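Local coordinates for protein DNA polymerase sliding clamp (Archaeoglobus fulgidus, PDB 1RWZ) that probably encircles DNA as a homotrimeric ring, forming a moving platform that tethers the DNA polymerase and other proteins during replication, at residues G216-V224 and E235-E243. Residues are numbered along the deposited sequence; the frame is centred on the assembly and turned at random.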
loop_
_atom_site.group_PDB
_atom_site.type_symbol
_atom_site.label_atom_id
_atom_site.label_comp_id
_atom_site.label_asym_id
_atom_site.label_seq_id
_atom_site.Cartn_x
_atom_site.Cartn_y
_atom_site.Cartn_z
ATOM N N GLY A 216 11.261 24.369 26.836
ATOM C CA GLY A 216 11.146 25.253 27.984
ATOM C C GLY A 216 9.836 24.949 28.696
ATOM O O GLY A 216 9.210 23.919 28.438
ATOM N N THR A 217 9.406 25.835 29.588
ATOM C CA THR A 217 8.162 25.628 30.327
ATOM C C THR A 217 7.140 26.677 29.891
ATOM O O THR A 217 7.351 27.875 30.087
ATOM C CB THR A 217 8.415 25.717 31.850
ATOM O OG1 THR A 217 9.253 24.622 32.248
ATOM C CG2 THR A 217 7.109 25.661 32.628
ATOM N N ASN A 218 6.048 26.204 29.293
ATOM C CA ASN A 218 4.978 27.047 28.765
ATOM C C ASN A 218 5.522 27.949 27.660
ATOM O O ASN A 218 5.101 29.091 27.493
ATOM C CB ASN A 218 4.335 27.875 29.883
ATOM C CG ASN A 218 3.625 27.010 30.902
ATOM O OD1 ASN A 218 2.833 26.133 30.543
ATOM N ND2 ASN A 218 3.902 27.247 32.179
ATOM N N TYR A 219 6.459 27.391 26.898
ATOM C CA TYR A 219 7.131 28.068 25.793
ATOM C C TYR A 219 6.994 27.198 24.550
ATOM O O TYR A 219 6.811 25.983 24.658
ATOM C CB TYR A 219 8.626 28.184 26.095
ATOM C CG TYR A 219 9.132 29.542 26.506
ATOM C CD1 TYR A 219 10.256 29.653 27.322
ATOM C CD2 TYR A 219 8.530 30.711 26.050
ATOM C CE1 TYR A 219 10.771 30.897 27.675
ATOM C CE2 TYR A 219 9.035 31.961 26.397
ATOM C CZ TYR A 219 10.155 32.045 27.211
ATOM O OH TYR A 219 10.651 33.279 27.582
ATOM N N PRO A 220 7.082 27.804 23.355
ATOM C CA PRO A 220 6.970 26.990 22.139
ATOM C C PRO A 220 8.152 26.022 22.124
ATOM O O PRO A 220 9.218 26.337 22.649
ATOM C CB PRO A 220 7.094 28.016 21.016
ATOM C CG PRO A 220 6.552 29.287 21.644
ATOM C CD PRO A 220 7.150 29.240 23.034
ATOM N N VAL A 221 7.965 24.847 21.538
ATOM C CA VAL A 221 9.058 23.887 21.461
ATOM C C VAL A 221 9.713 24.015 20.088
ATOM O O VAL A 221 9.040 24.321 19.100
ATOM C CB VAL A 221 8.547 22.430 21.675
ATOM C CG1 VAL A 221 7.504 22.068 20.616
ATOM C CG2 VAL A 221 9.716 21.450 21.638
ATOM N N ARG A 222 11.032 23.835 20.037
ATOM C CA ARG A 222 11.760 23.879 18.774
ATOM C C ARG A 222 12.154 22.437 18.460
ATOM O O ARG A 222 12.772 21.769 19.287
ATOM C CB ARG A 222 13.042 24.715 18.880
ATOM C CG ARG A 222 12.858 26.213 19.084
ATOM C CD ARG A 222 14.233 26.886 19.193
ATOM N NE ARG A 222 15.043 26.657 17.998
ATOM C CZ ARG A 222 16.374 26.674 17.965
ATOM N NH1 ARG A 222 17.073 26.912 19.070
ATOM N NH2 ARG A 222 17.013 26.439 16.823
ATOM N N LEU A 223 11.782 21.969 17.274
ATOM C CA LEU A 223 12.095 20.616 16.831
ATOM C C LEU A 223 12.980 20.749 15.602
ATOM O O LEU A 223 12.498 21.004 14.502
ATOM C CB LEU A 223 10.805 19.869 16.484
ATOM C CG LEU A 223 9.822 19.755 17.657
ATOM C CD1 LEU A 223 8.491 19.204 17.166
ATOM C CD2 LEU A 223 10.408 18.864 18.742
ATOM N N VAL A 224 14.282 20.590 15.798
ATOM C CA VAL A 224 15.216 20.723 14.697
ATOM C C VAL A 224 15.548 19.363 14.103
ATOM O O VAL A 224 16.296 18.579 14.693
ATOM C CB VAL A 224 16.514 21.413 15.160
ATOM C CG1 VAL A 224 17.412 21.714 13.965
ATOM C CG2 VAL A 224 16.173 22.705 15.902
ATOM N N GLU A 235 13.425 22.936 10.791
ATOM C CA GLU A 235 13.005 23.206 12.152
ATOM C C GLU A 235 11.541 23.605 12.187
ATOM O O GLU A 235 11.102 24.462 11.413
ATOM C CB GLU A 235 13.841 24.335 12.764
ATOM C CG GLU A 235 13.312 24.796 14.128
ATOM C CD GLU A 235 14.164 25.873 14.780
ATOM O OE1 GLU A 235 13.722 26.437 15.802
ATOM O OE2 GLU A 235 15.272 26.157 14.283
ATOM N N TYR A 236 10.794 22.955 13.069
ATOM C CA TYR A 236 9.388 23.266 13.270
ATOM C C TYR A 236 9.294 23.834 14.680
ATOM O O TYR A 236 9.944 23.338 15.605
ATOM C CB TYR A 236 8.513 22.012 13.181
ATOM C CG TYR A 236 8.199 21.538 11.776
ATOM C CD1 TYR A 236 8.637 20.289 11.324
ATOM C CD2 TYR A 236 7.419 22.313 10.917
ATOM C CE1 TYR A 236 8.299 19.825 10.052
ATOM C CE2 TYR A 236 7.075 21.861 9.647
ATOM C CZ TYR A 236 7.513 20.617 9.221
ATOM O OH TYR A 236 7.139 20.156 7.978
ATOM N N ILE A 237 8.506 24.889 14.838
ATOM C CA ILE A 237 8.309 25.502 16.146
ATOM C C ILE A 237 6.809 25.426 16.378
ATOM O O ILE A 237 6.022 25.798 15.506
ATOM C CB ILE A 237 8.780 26.970 16.164
ATOM C CG1 ILE A 237 10.274 27.029 15.829
ATOM C CG2 ILE A 237 8.522 27.583 17.545
ATOM C CD1 ILE A 237 10.840 28.426 15.708
ATOM N N LEU A 238 6.420 24.928 17.545
ATOM C CA LEU A 238 5.013 24.752 17.870
ATOM C C LEU A 238 4.621 25.473 19.150
ATOM O O LEU A 238 5.247 25.282 20.194
ATOM C CB LEU A 238 4.706 23.256 18.011
ATOM C CG LEU A 238 3.293 22.830 18.412
ATOM C CD1 LEU A 238 2.293 23.356 17.390
ATOM C CD2 LEU A 238 3.216 21.310 18.501
ATOM N N ALA A 239 3.578 26.298 19.059
ATOM C CA ALA A 239 3.075 27.045 20.215
ATOM C C ALA A 239 2.569 26.072 21.278
ATOM O O ALA A 239 2.039 25.005 20.962
ATOM C CB ALA A 239 1.942 27.990 19.777
ATOM N N PRO A 240 2.707 26.438 22.562
ATOM C CA PRO A 240 2.262 25.574 23.656
ATOM C C PRO A 240 0.816 25.765 24.104
ATOM O O PRO A 240 0.187 26.784 23.808
ATOM C CB PRO A 240 3.229 25.933 24.770
ATOM C CG PRO A 240 3.327 27.442 24.605
ATOM C CD PRO A 240 3.430 27.617 23.081
ATOM N N ARG A 241 0.303 24.760 24.807
ATOM C CA ARG A 241 -1.030 24.808 25.387
ATOM C C ARG A 241 -0.724 25.001 26.872
ATOM O O ARG A 241 0.443 25.074 27.251
ATOM C CB ARG A 241 -1.790 23.495 25.153
ATOM C CG ARG A 241 -2.131 23.236 23.680
ATOM C CD ARG A 241 -3.061 22.038 23.484
ATOM N NE ARG A 241 -3.391 21.843 22.068
ATOM C CZ ARG A 241 -4.349 21.038 21.613
ATOM N NH1 ARG A 241 -5.095 20.336 22.453
ATOM N NH2 ARG A 241 -4.568 20.938 20.310
ATOM N N ILE A 242 -1.750 25.105 27.708
ATOM C CA ILE A 242 -1.527 25.295 29.139
ATOM C C ILE A 242 -1.159 23.981 29.836
ATOM O O ILE A 242 -1.953 23.051 29.857
ATOM C CB ILE A 242 -2.789 25.889 29.814
ATOM C CG1 ILE A 242 -3.125 27.248 29.189
ATOM C CG2 ILE A 242 -2.562 26.036 31.316
ATOM C CD1 ILE A 242 -2.041 28.285 29.352
ATOM N N GLU A 243 0.047 23.911 30.400
ATOM C CA GLU A 243 0.508 22.709 31.105
ATOM C C GLU A 243 0.317 22.941 32.601
ATOM O O GLU A 243 0.871 23.886 33.166
ATOM C CB GLU A 243 1.989 22.447 30.805
ATOM C CG GLU A 243 2.473 21.028 31.121
ATOM C CD GLU A 243 2.395 20.673 32.595
ATOM O OE1 GLU A 243 3.004 21.386 33.416
ATOM O OE2 GLU A 243 1.728 19.673 32.935
HETATM O O HOH W 1 2.833 24.265 28.090
HETATM O O HOH W 2 3.290 25.172 34.230
#
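V221 and L223 pair with L238 and Y236 across the antiparallel hairpin of strands 221-227 and 232-238, whose axes here come within 4.6 Å, and four backbone hydrogen bonds join them. Both strands sit inside the long sheet that spans the subunit: V224 and R222 bond onward to strand 210-215, while E235 and I237 bond to strand 45-52 of the N-terminal half. On the face bearing R222 and E235, the two side chains reach diagonally across the strands into a bidentate salt bridge. R222 NE meets E235 OE1 at 2.6 Å and NH2 meets OE2 at 3.1 Å, both nearly straight, so the guanidinium is gripped along one side. Both oxygens lie in its plane but are approached from above the carboxylate plane, the two groups being turned 37° apart. E235 gets there fully extended, CG opposite the backbone N (chi1 172°), whereas R222 bends at chi3 (59°). V224 CG2 rests against the carboxylate carbon at 3.9 Å. On the other face, V221 CG1 packs on L238 CB, both side chains reaching F193, and L223 and L238 lie on helix 195-201. Past the strands, P220 CG touches P240 CD at 3.8 Å. Farther out, the N218 amide is joined to the tail by two waters, one from OD1 to R241 O, the other from ND2 to E243 O; E243 itself forms a salt bridge with R190. The pairing thus shifts from direct bonds in the sheet to water bridges at the C-terminal tail, while two-point charge pairing probably restrains rotation of the R222 guanidinium.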